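Local coordinates for glycosyl hydrolase family 2, TIM barrel domain protein (Parabacteroides merdae ATCC 43184, PDB 6DXU) that probably hydrolyses beta-glucuronides, as a gut-bacterial beta-glucuronidase built on the TIM-barrel plan of glycoside hydrolase family 2, at residues G46-V51 and A155-G160; P482-G487 and K497-Q502; F670-S675 and V696-M701; V811-V814 and P820-F823. All coordinates share one frame; numbering follows the deposited sequence.

Contact 1 (G46-V51 and A155-G160)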
loop_
_atom_site.group_PDB
_atom_site.type_symbol
_atom_site.label_atom_id
_atom_site.label_comp_id
_atom_site.label_asym_id
_atom_site.label_seq_id
_atom_site.Cartn_x
_atom_site.Cartn_y
_atom_site.Cartn_z
ATOM N N GLY D 46 -1.919 -15.153 -13.501
ATOM C CA GLY D 46 -1.502 -13.833 -13.941
ATOM C C GLY D 46 -1.961 -13.633 -15.367
ATOM O O GLY D 46 -2.253 -14.589 -16.082
ATOM N N ILE D 47 -2.028 -12.361 -15.784
ATOM C CA ILE D 47 -2.572 -12.051 -17.112
ATOM C C ILE D 47 -1.760 -12.733 -18.208
ATOM O O ILE D 47 -2.298 -13.071 -19.268
ATOM C CB ILE D 47 -2.649 -10.518 -17.326
ATOM C CG1 ILE D 47 -3.324 -10.165 -18.669
ATOM C CG2 ILE D 47 -1.275 -9.898 -17.260
ATOM C CD1 ILE D 47 -4.714 -10.778 -18.858
ATOM N N TRP D 48 -0.466 -12.974 -17.971
ATOM C CA TRP D 48 0.347 -13.626 -18.998
ATOM C C TRP D 48 -0.231 -14.978 -19.428
ATOM O O TRP D 48 -0.085 -15.379 -20.592
ATOM C CB TRP D 48 1.784 -13.795 -18.498
ATOM C CG TRP D 48 2.698 -14.366 -19.553
ATOM C CD1 TRP D 48 3.403 -15.536 -19.483
ATOM C CD2 TRP D 48 3.025 -13.774 -20.816
ATOM N NE1 TRP D 48 4.137 -15.717 -20.634
ATOM C CE2 TRP D 48 3.912 -14.657 -21.474
ATOM C CE3 TRP D 48 2.628 -12.598 -21.471
ATOM C CZ2 TRP D 48 4.420 -14.397 -22.747
ATOM C CZ3 TRP D 48 3.132 -12.341 -22.734
ATOM C CH2 TRP D 48 4.015 -13.238 -23.362
ATOM N N GLU D 49 -0.873 -15.709 -18.512
ATOM C CA GLU D 49 -1.418 -17.008 -18.884
ATOM C C GLU D 49 -2.534 -16.884 -19.913
ATOM O O GLU D 49 -2.783 -17.837 -20.659
ATOM C CB GLU D 49 -1.923 -17.763 -17.646
ATOM C CG GLU D 49 -0.796 -18.204 -16.687
ATOM C CD GLU D 49 -1.242 -19.275 -15.688
ATOM O OE1 GLU D 49 -2.427 -19.277 -15.300
ATOM O OE2 GLU D 49 -0.388 -20.088 -15.255
ATOM N N ALA D 50 -3.211 -15.742 -19.972
ATOM C CA ALA D 50 -4.284 -15.577 -20.939
ATOM C C ALA D 50 -3.778 -15.308 -22.350
ATOM O O ALA D 50 -4.509 -15.590 -23.315
ATOM C CB ALA D 50 -5.223 -14.439 -20.514
ATOM N N VAL D 51 -2.561 -14.783 -22.498
ATOM C CA VAL D 51 -2.075 -14.275 -23.780
ATOM C C VAL D 51 -0.757 -14.903 -24.220
ATOM O O VAL D 51 -0.281 -14.603 -25.322
ATOM C CB VAL D 51 -1.935 -12.740 -23.750
ATOM C CG1 VAL D 51 -3.296 -12.089 -23.500
ATOM C CG2 VAL D 51 -0.915 -12.311 -22.689
ATOM N N ALA D 155 2.448 -7.834 -31.243
ATOM C CA ALA D 155 1.177 -7.810 -31.969
ATOM C C ALA D 155 1.131 -8.817 -33.120
ATOM O O ALA D 155 0.051 -9.347 -33.419
ATOM C CB ALA D 155 0.894 -6.388 -32.467
ATOM N N GLU D 156 2.279 -9.124 -33.743
ATOM C CA GLU D 156 2.327 -10.012 -34.912
ATOM C C GLU D 156 1.625 -11.329 -34.648
ATOM O O GLU D 156 0.901 -11.858 -35.501
ATOM C CB GLU D 156 3.778 -10.342 -35.280
ATOM C CG GLU D 156 4.613 -9.275 -35.915
ATOM C CD GLU D 156 5.988 -9.819 -36.289
ATOM O OE1 GLU D 156 6.600 -9.303 -37.248
ATOM O OE2 GLU D 156 6.448 -10.779 -35.623
ATOM N N ARG D 157 1.852 -11.879 -33.464
ATOM C CA ARG D 157 1.387 -13.205 -33.106
ATOM C C ARG D 157 -0.134 -13.311 -33.071
ATOM O O ARG D 157 -0.680 -14.412 -33.237
ATOM C CB ARG D 157 2.016 -13.482 -31.733
ATOM C CG ARG D 157 1.663 -14.712 -31.024
ATOM C CD ARG D 157 2.767 -14.977 -29.995
ATOM N NE ARG D 157 2.747 -14.097 -28.821
ATOM C CZ ARG D 157 1.896 -14.251 -27.809
ATOM N NH1 ARG D 157 0.998 -15.222 -27.863
ATOM N NH2 ARG D 157 1.944 -13.448 -26.747
ATOM N N PHE D 158 -0.835 -12.192 -32.940
ATOM C CA PHE D 158 -2.287 -12.189 -32.850
ATOM C C PHE D 158 -2.950 -11.858 -34.173
ATOM O O PHE D 158 -4.173 -11.689 -34.217
ATOM C CB PHE D 158 -2.720 -11.224 -31.746
ATOM C CG PHE D 158 -2.282 -11.675 -30.387
ATOM C CD1 PHE D 158 -3.066 -12.543 -29.646
ATOM C CD2 PHE D 158 -1.046 -11.293 -29.886
ATOM C CE1 PHE D 158 -2.648 -12.983 -28.399
ATOM C CE2 PHE D 158 -0.623 -11.729 -28.645
ATOM C CZ PHE D 158 -1.427 -12.570 -27.901
ATOM N N LYS D 159 -2.164 -11.740 -35.240
ATOM C CA LYS D 159 -2.678 -11.727 -36.606
ATOM C C LYS D 159 -3.646 -10.570 -36.825
ATOM O O LYS D 159 -4.658 -10.701 -37.515
ATOM C CB LYS D 159 -3.307 -13.076 -36.959
ATOM C CG LYS D 159 -2.246 -14.190 -36.899
ATOM C CD LYS D 159 -2.830 -15.570 -37.123
ATOM C CE LYS D 159 -1.735 -16.632 -37.091
ATOM N NZ LYS D 159 -2.303 -18.014 -37.136
ATOM N N GLY D 160 -3.308 -9.417 -36.245
ATOM C CA GLY D 160 -4.073 -8.201 -36.409
ATOM C C GLY D 160 -5.184 -7.999 -35.409
ATOM O O GLY D 160 -5.755 -6.902 -35.352
#

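Contact 2 (P482-G487 and K497-Q502)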
loop_
_atom_site.group_PDB
_atom_site.type_symbol
_atom_site.label_atom_id
_atom_site.label_comp_id
_atom_site.label_asym_id
_atom_site.label_seq_id
_atom_site.Cartn_x
_atom_site.Cartn_y
_atom_site.Cartn_z
ATOM N N PRO D 482 -44.078 -2.409 4.458
ATOM C CA PRO D 482 -43.818 -3.424 5.481
ATOM C C PRO D 482 -43.777 -4.815 4.867
ATOM O O PRO D 482 -43.881 -4.961 3.644
ATOM C CB PRO D 482 -45.013 -3.268 6.427
ATOM C CG PRO D 482 -46.138 -2.945 5.462
ATOM C CD PRO D 482 -45.501 -2.033 4.406
ATOM N N SER D 483 -43.657 -5.837 5.709
ATOM C CA SER D 483 -43.761 -7.226 5.288
ATOM C C SER D 483 -45.179 -7.714 5.567
ATOM O O SER D 483 -45.608 -7.751 6.724
ATOM C CB SER D 483 -42.735 -8.089 6.026
ATOM O OG SER D 483 -42.869 -9.452 5.675
ATOM N N ILE D 484 -45.912 -8.064 4.515
ATOM C CA ILE D 484 -47.277 -8.577 4.639
ATOM C C ILE D 484 -47.382 -9.798 3.738
ATOM O O ILE D 484 -47.550 -9.669 2.520
ATOM C CB ILE D 484 -48.346 -7.540 4.282
ATOM C CG1 ILE D 484 -48.216 -6.281 5.148
ATOM C CG2 ILE D 484 -49.744 -8.145 4.460
ATOM C CD1 ILE D 484 -49.139 -5.153 4.653
ATOM N N TRP D 485 -47.286 -10.983 4.333
ATOM C CA TRP D 485 -47.394 -12.234 3.594
ATOM C C TRP D 485 -48.581 -13.046 4.105
ATOM O O TRP D 485 -48.408 -14.186 4.550
ATOM C CB TRP D 485 -46.090 -13.027 3.733
ATOM C CG TRP D 485 -44.974 -12.542 2.859
ATOM C CD1 TRP D 485 -44.002 -11.638 3.182
ATOM C CD2 TRP D 485 -44.704 -12.963 1.521
ATOM N NE1 TRP D 485 -43.154 -11.454 2.109
ATOM C CE2 TRP D 485 -43.560 -12.265 1.081
ATOM C CE3 TRP D 485 -45.322 -13.865 0.648
ATOM C CZ2 TRP D 485 -43.020 -12.443 -0.191
ATOM C CZ3 TRP D 485 -44.784 -14.042 -0.614
ATOM C CH2 TRP D 485 -43.650 -13.333 -1.023
ATOM N N ALA D 486 -49.775 -12.460 4.064
ATOM C CA ALA D 486 -50.956 -13.086 4.650
ATOM C C ALA D 486 -51.288 -14.391 3.936
ATOM O O ALA D 486 -51.420 -14.428 2.707
ATOM C CB ALA D 486 -52.151 -12.135 4.575
ATOM N N GLY D 487 -51.463 -15.457 4.717
ATOM C CA GLY D 487 -51.744 -16.753 4.148
ATOM C C GLY D 487 -50.523 -17.492 3.664
ATOM O O GLY D 487 -50.659 -18.586 3.099
ATOM N N LYS D 497 -56.717 -7.624 4.053
ATOM C CA LYS D 497 -57.231 -6.255 4.048
ATOM C C LYS D 497 -57.044 -5.585 5.405
ATOM O O LYS D 497 -56.597 -4.430 5.484
ATOM C CB LYS D 497 -58.705 -6.250 3.648
ATOM C CG LYS D 497 -59.326 -4.858 3.599
ATOM C CD LYS D 497 -60.712 -4.930 3.000
ATOM C CE LYS D 497 -61.440 -3.609 3.095
ATOM N NZ LYS D 497 -62.740 -3.706 2.354
ATOM N N SER D 498 -57.374 -6.289 6.491
ATOM C CA SER D 498 -57.255 -5.670 7.810
ATOM C C SER D 498 -55.796 -5.378 8.158
ATOM O O SER D 498 -55.491 -4.334 8.754
ATOM C CB SER D 498 -57.906 -6.551 8.877
ATOM O OG SER D 498 -57.200 -7.760 9.053
ATOM N N ILE D 499 -54.880 -6.294 7.825
ATOM C CA ILE D 499 -53.467 -6.019 8.077
ATOM C C ILE D 499 -53.020 -4.799 7.283
ATOM O O ILE D 499 -52.292 -3.939 7.796
ATOM C CB ILE D 499 -52.599 -7.253 7.761
ATOM C CG1 ILE D 499 -52.940 -8.402 8.710
ATOM C CG2 ILE D 499 -51.106 -6.899 7.898
ATOM C CD1 ILE D 499 -52.309 -9.731 8.313
ATOM N N SER D 500 -53.452 -4.705 6.019
ATOM C CA SER D 500 -53.100 -3.557 5.186
ATOM C C SER D 500 -53.646 -2.251 5.765
ATOM O O SER D 500 -52.951 -1.226 5.770
ATOM C CB SER D 500 -53.616 -3.767 3.760
ATOM O OG SER D 500 -53.047 -4.918 3.140
ATOM N N GLU D 501 -54.889 -2.270 6.262
ATOM C CA GLU D 501 -55.467 -1.073 6.878
ATOM C C GLU D 501 -54.651 -0.625 8.083
ATOM O O GLU D 501 -54.402 0.575 8.273
ATOM C CB GLU D 501 -56.916 -1.344 7.287
ATOM C CG GLU D 501 -57.893 -1.373 6.118
ATOM C CD GLU D 501 -59.255 -1.918 6.515
ATOM O OE1 GLU D 501 -59.362 -2.557 7.585
ATOM O OE2 GLU D 501 -60.216 -1.738 5.738
ATOM N N GLN D 502 -54.246 -1.572 8.924
ATOM C CA GLN D 502 -53.428 -1.229 10.081
ATOM C C GLN D 502 -52.061 -0.705 9.658
ATOM O O GLN D 502 -51.533 0.231 10.269
ATOM C CB GLN D 502 -53.275 -2.441 10.996
ATOM C CG GLN D 502 -54.581 -2.917 11.604
#

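Contact 3 (F670-S675 and V696-M701)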
loop_
_atom_site.group_PDB
_atom_site.type_symbol
_atom_site.label_atom_id
_atom_site.label_comp_id
_atom_site.label_asym_id
_atom_site.label_seq_id
_atom_site.Cartn_x
_atom_site.Cartn_y
_atom_site.Cartn_z
ATOM N N PHE D 670 -69.826 -26.241 -19.855
ATOM C CA PHE D 670 -70.306 -27.507 -20.399
ATOM C C PHE D 670 -69.391 -28.626 -19.931
ATOM O O PHE D 670 -68.164 -28.500 -20.013
ATOM C CB PHE D 670 -70.324 -27.487 -21.925
ATOM C CG PHE D 670 -71.191 -26.417 -22.516
ATOM C CD1 PHE D 670 -72.479 -26.715 -22.949
ATOM C CD2 PHE D 670 -70.718 -25.121 -22.669
ATOM C CE1 PHE D 670 -73.291 -25.732 -23.502
ATOM C CE2 PHE D 670 -71.523 -24.134 -23.227
ATOM C CZ PHE D 670 -72.812 -24.443 -23.646
ATOM N N VAL D 671 -69.975 -29.717 -19.443
ATOM C CA VAL D 671 -69.210 -30.904 -19.069
ATOM C C VAL D 671 -69.694 -32.051 -19.942
ATOM O O VAL D 671 -70.866 -32.443 -19.863
ATOM C CB VAL D 671 -69.348 -31.240 -17.578
ATOM C CG1 VAL D 671 -68.659 -32.571 -17.266
ATOM C CG2 VAL D 671 -68.749 -30.115 -16.732
ATOM N N ASN D 672 -68.801 -32.568 -20.793
ATOM C CA ASN D 672 -69.152 -33.602 -21.774
ATOM C C ASN D 672 -70.326 -33.161 -22.649
ATOM O O ASN D 672 -71.217 -33.949 -22.988
ATOM C CB ASN D 672 -69.433 -34.920 -21.065
ATOM C CG ASN D 672 -68.225 -35.398 -20.287
ATOM O OD1 ASN D 672 -67.106 -35.334 -20.792
ATOM N ND2 ASN D 672 -68.429 -35.825 -19.044
ATOM N N GLY D 673 -70.318 -31.883 -23.033
ATOM C CA GLY D 673 -71.328 -31.336 -23.919
ATOM C C GLY D 673 -72.626 -30.938 -23.256
ATOM O O GLY D 673 -73.487 -30.341 -23.927
ATOM N N VAL D 674 -72.785 -31.212 -21.961
ATOM C CA VAL D 674 -74.019 -30.933 -21.235
ATOM C C VAL D 674 -73.865 -29.599 -20.517
ATOM O O VAL D 674 -72.957 -29.426 -19.695
ATOM C CB VAL D 674 -74.338 -32.056 -20.235
ATOM C CG1 VAL D 674 -75.624 -31.742 -19.475
ATOM C CG2 VAL D 674 -74.453 -33.401 -20.951
ATOM N N SER D 675 -74.760 -28.656 -20.809
ATOM C CA SER D 675 -74.683 -27.351 -20.168
ATOM C C SER D 675 -74.880 -27.471 -18.662
ATOM O O SER D 675 -75.721 -28.236 -18.183
ATOM C CB SER D 675 -75.727 -26.398 -20.744
ATOM O OG SER D 675 -75.785 -25.207 -19.968
ATOM N N VAL D 696 -70.682 -33.241 -11.832
ATOM C CA VAL D 696 -70.327 -34.655 -11.768
ATOM C C VAL D 696 -69.374 -34.980 -12.911
ATOM O O VAL D 696 -69.638 -34.637 -14.071
ATOM C CB VAL D 696 -71.591 -35.531 -11.831
ATOM C CG1 VAL D 696 -71.224 -37.005 -11.905
ATOM C CG2 VAL D 696 -72.473 -35.269 -10.622
ATOM N N TYR D 697 -68.249 -35.608 -12.578
ATOM C CA TYR D 697 -67.331 -36.170 -13.560
ATOM C C TYR D 697 -67.632 -37.649 -13.759
ATOM O O TYR D 697 -67.905 -38.368 -12.796
ATOM C CB TYR D 697 -65.877 -36.040 -13.098
ATOM C CG TYR D 697 -65.222 -34.692 -13.265
ATOM C CD1 TYR D 697 -64.135 -34.526 -14.129
ATOM C CD2 TYR D 697 -65.656 -33.593 -12.540
ATOM C CE1 TYR D 697 -63.507 -33.287 -14.272
ATOM C CE2 TYR D 697 -65.037 -32.355 -12.670
ATOM C CZ TYR D 697 -63.968 -32.207 -13.535
ATOM O OH TYR D 697 -63.371 -30.975 -13.660
ATOM N N GLN D 698 -67.511 -38.112 -14.998
ATOM C CA GLN D 698 -67.595 -39.542 -15.280
ATOM C C GLN D 698 -66.245 -40.191 -15.001
ATOM O O GLN D 698 -65.196 -39.632 -15.340
ATOM C CB GLN D 698 -67.998 -39.766 -16.740
ATOM C CG GLN D 698 -69.365 -39.209 -17.051
ATOM C CD GLN D 698 -70.458 -39.915 -16.286
ATOM O OE1 GLN D 698 -70.405 -41.128 -16.100
ATOM N NE2 GLN D 698 -71.394 -39.143 -15.742
ATOM N N GLU D 699 -66.265 -41.368 -14.375
ATOM C CA GLU D 699 -65.028 -42.128 -14.209
ATOM C C GLU D 699 -64.401 -42.366 -15.577
ATOM O O GLU D 699 -65.051 -42.890 -16.484
ATOM C CB GLU D 699 -65.301 -43.447 -13.489
ATOM C CG GLU D 699 -64.050 -44.155 -12.980
ATOM C CD GLU D 699 -64.361 -45.466 -12.268
ATOM N N GLY D 700 -63.148 -41.944 -15.741
ATOM C CA GLY D 700 -62.543 -41.896 -17.059
ATOM C C GLY D 700 -62.375 -40.470 -17.544
ATOM O O GLY D 700 -62.269 -39.548 -16.731
ATOM N N MET D 701 -62.386 -40.263 -18.856
ATOM C CA MET D 701 -62.077 -38.960 -19.433
ATOM C C MET D 701 -63.299 -38.053 -19.489
ATOM O O MET D 701 -64.424 -38.518 -19.704
ATOM C CB MET D 701 -61.496 -39.119 -20.840
ATOM C CG MET D 701 -60.781 -37.873 -21.379
ATOM S SD MET D 701 -59.293 -37.420 -20.423
ATOM C CE MET D 701 -58.703 -39.021 -19.892
#

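Contact 4 (V811-V814 and P820-F823)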
loop_
_atom_site.group_PDB
_atom_site.type_symbol
_atom_site.label_atom_id
_atom_site.label_comp_id
_atom_site.label_asym_id
_atom_site.label_seq_id
_atom_site.Cartn_x
_atom_site.Cartn_y
_atom_site.Cartn_z
ATOM N N VAL D 811 -30.443 -45.499 -21.925
ATOM C CA VAL D 811 -31.296 -46.059 -20.886
ATOM C C VAL D 811 -31.460 -45.022 -19.788
ATOM O O VAL D 811 -30.470 -44.503 -19.257
ATOM C CB VAL D 811 -30.745 -47.378 -20.321
ATOM C CG1 VAL D 811 -31.645 -47.869 -19.194
ATOM C CG2 VAL D 811 -30.692 -48.428 -21.422
ATOM N N VAL D 812 -32.711 -44.735 -19.450
ATOM C CA VAL D 812 -33.060 -43.846 -18.355
ATOM C C VAL D 812 -33.403 -44.700 -17.148
ATOM O O VAL D 812 -34.106 -45.710 -17.272
ATOM C CB VAL D 812 -34.237 -42.932 -18.741
ATOM C CG1 VAL D 812 -34.787 -42.204 -17.509
ATOM C CG2 VAL D 812 -33.784 -41.927 -19.805
ATOM N N ALA D 813 -32.871 -44.330 -15.994
ATOM C CA ALA D 813 -33.231 -44.931 -14.725
ATOM C C ALA D 813 -33.997 -43.914 -13.897
ATOM O O ALA D 813 -33.703 -42.712 -13.940
ATOM C CB ALA D 813 -32.001 -45.396 -13.956
ATOM N N VAL D 814 -34.969 -44.402 -13.138
ATOM C CA VAL D 814 -35.820 -43.570 -12.297
ATOM C C VAL D 814 -35.755 -44.127 -10.892
ATOM O O VAL D 814 -36.106 -45.291 -10.666
ATOM C CB VAL D 814 -37.270 -43.549 -12.802
ATOM C CG1 VAL D 814 -38.151 -42.797 -11.831
ATOM C CG2 VAL D 814 -37.321 -42.937 -14.180
ATOM N N PRO D 820 -38.259 -49.775 -5.760
ATOM C CA PRO D 820 -37.366 -50.344 -6.775
ATOM C C PRO D 820 -37.101 -49.351 -7.896
ATOM O O PRO D 820 -38.005 -48.669 -8.378
ATOM C CB PRO D 820 -38.129 -51.578 -7.281
ATOM C CG PRO D 820 -39.528 -51.424 -6.777
ATOM C CD PRO D 820 -39.454 -50.602 -5.532
ATOM N N THR D 821 -35.846 -49.299 -8.324
ATOM C CA THR D 821 -35.465 -48.442 -9.437
ATOM C C THR D 821 -36.061 -48.975 -10.729
ATOM O O THR D 821 -36.084 -50.186 -10.957
ATOM C CB THR D 821 -33.941 -48.370 -9.511
ATOM O OG1 THR D 821 -33.456 -47.772 -8.302
ATOM C CG2 THR D 821 -33.459 -47.583 -10.725
ATOM N N ALA D 822 -36.558 -48.074 -11.573
ATOM C CA ALA D 822 -37.200 -48.454 -12.824
ATOM C C ALA D 822 -36.390 -47.952 -14.009
ATOM O O ALA D 822 -35.645 -46.976 -13.897
ATOM C CB ALA D 822 -38.631 -47.907 -12.899
ATOM N N PHE D 823 -36.535 -48.629 -15.152
ATOM C CA PHE D 823 -35.703 -48.350 -16.316
ATOM C C PHE D 823 -36.549 -48.232 -17.571
ATOM O O PHE D 823 -37.581 -48.898 -17.718
ATOM C CB PHE D 823 -34.625 -49.442 -16.507
ATOM C CG PHE D 823 -33.680 -49.583 -15.338
ATOM C CD1 PHE D 823 -32.442 -48.963 -15.350
ATOM C CD2 PHE D 823 -34.031 -50.340 -14.235
ATOM C CE1 PHE D 823 -31.566 -49.099 -14.279
ATOM C CE2 PHE D 823 -33.179 -50.470 -13.156
ATOM C CZ PHE D 823 -31.937 -49.843 -13.178
HETATM O O HOH W 1 -38.341 -45.773 -8.511
#

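Contact 1 (G46-V51 and A155-G160)
Arg157 and Val51 meet in the sugar-binding domain of this family 2 enzyme, where the loop leading into strand 162-169 faces the short, weakly bonded helix 48-51. The tight part centres on one carbonyl oxygen. NH1 and NH2 of Arg157 both reach Val51 O at 2.9 Å, an end-on grip in which the oxygen lies essentially in the guanidinium plane. Because one atom serves two donors, both bonds are bent, with N-H...O angles of 144° and 146°. The arginine chain turns at chi3 (74°), which swings its planar head across to the helix. Phe158 closes in from the same segment: its CZ lies 3.5 Å from Val51 O, edge toward the oxygen, and 4.2 Å from Val51 CB. The looser side is toward Trp48, whose CH2 comes only to 4.0 Å from Arg157 NH2 at an oblique angle, while its NE1 bonds Asn435 of the second subunit. A leucine replacing Arg157 would probably leave Val51 O without these two donors and take away the flat group beneath Phe158 CE2. Within the 155-160 segment, Phe158 CE2 lies 3.6 Å above the guanidinium plane of Arg157, over its centre.

Contact 2 (P482-G487 and K497-Q502)
Within the TIM-barrel domain, the loop that leaves barrel strand 479-481 folds back on the following helix 496-504, and Ile484 meets Ile499 at the point where the two come together. The contact is apolar: no hydrogen bond crosses it, and the closest pair of CA atoms, Ile484 CA and Ile499 CA, is 7.5 Å apart, a gap filled by branched side chains. The CG2 methyl of Ile499 does most of the touching. It lies 3.9 Å from Ile484 CG2 and 4.0 Å from Ile484 CG1, so it rests against both branches of its partner, and Ile484 CD1 follows at 4.2 Å. Both isoleucines place CG1 opposite their carbonyl carbon (chi1 -57° and -65°), and the two side chains run antiparallel, each passing alongside the other. Further along the loop, Ala486 CB touches Ile499 CD1 more loosely at 4.4 Å. Ile484 CD1 also passes 4.2 Å from Ser500 OG, a hydroxyl already bonded to Tyr496 O one turn back. An alanine at Ile484 would probably open a gap beside Ile499 CG2 and let that side chain shift. Around this packing, Ile484 also touches Glu503 of the same helix and its carbonyl bonds His512 on strand 512-513, while Trp485 points the other way, against Arg468 of strand 464-468.

Contact 3 (F670-S675 and V696-M701)
Asn672 and Gln698 are joined through a shared acceptor, Asn702 OD1, which takes hydrogen bonds from both Asn672 ND2 and Gln698 N. The other end of the Asn672 amide is also held, since its OD1 accepts from Glu703 N; bonds at both ends fix the rotation of the group. No hydrogen bond runs directly between the segments, which meet only by van der Waals contact. Asn672 ND2 lies 4.0 Å from Gln698 CG, against the aliphatic part of the glutamine, and the two amide planes stand 62° apart rather than pairing. Deeper in, Val671 CG1 touches Val696 O at 3.9 Å; this methyl sits opposite the backbone N (chi1 174°), which carries it toward the 696-701 segment. The asparagine owes its position to a type I' beta turn from Val671 to Val674, closed by Val671 N to Val674 O at 3.0 Å and Val674 N to Val671 O at 3.1 Å. Asn-Gly at the two central positions is the classic choice for such a two-residue hairpin, both having positive phi. In the sheet, strand 666-671 runs between strands 674-680 and 700-710, so the turn ends beside the start of the latter. Beneath it Val671 meets Ile658 of strand 655-662, and Tyr697, turned away from the hairpin, packs on Lys656 and Ile658 of that same strand.

Contact 4 (V811-V814 and P820-F823)
Val814 and Ala822 are tied by a reciprocal pair of backbone hydrogen bonds. Val814 N donates to Ala822 O at 2.8 Å with an N-H...O angle of 154°, and the return bond from Ala822 N to Val814 O, 3.0 Å long, is straighter at 170° and lies in the carbonyl plane. Val814 O takes more than this one donor: a water donates to it at 3.1 Å and also to Pro820 O at 2.9 Å, carrying the pairing on where the strands part. The methyl CG2 of Thr821 lies 3.5 Å from that same Val814 O, while the Thr821 hydroxyl bonds Asp776 of the second subunit. Next along from this bonded pair, the antiparallel approach brings Phe823 CA to 3.2 Å from Val812 O in a CA-H...O contact. Ala813 and Phe823 form the adjoining non-hydrogen-bonded pair, and their side chains share one face. With chi1 at -60°, CG opposite the carbonyl carbon, the phenyl ring is carried alongside Ala813 and Val811: CE1 comes to 3.7 Å from Ala813 CB, and CD1 meets Val811 CG1 at 4.1 Å, the methyl near the ring plane. Phe823 also packs on Ala774 of the second subunit, so this face belongs to the subunit interface. Val814 and Ala822 point to the other face, onto Val738 of strand 735-744 in the neighbouring sheet. Together these features define an antiparallel beta hairpin, strands 810-815 and 822-826, at the margin of a four-stranded sheet in the C-terminal domain.

How the contacts relate
The four contacts follow one another along the chain in separate domains and do not touch; even the closest two, contacts 3 and 4, have nearest atoms about 22 Å apart. Contact 2 is the most buried, lies in the barrel domain and relies on packing led by aliphatic groups, with no hydrogen bond across it. Contact 3 is at the surface, with polar groups bridged by a third residue rather than bonded directly. Contacts 1 and 4 are partly buried and both border the second subunit, yet differ in chemistry: an arginine gripping a helix carbonyl in one, paired strand backbones in the other. Contacts 3 and 4 both involve hairpins, but only contact 4 joins the two strands of its own.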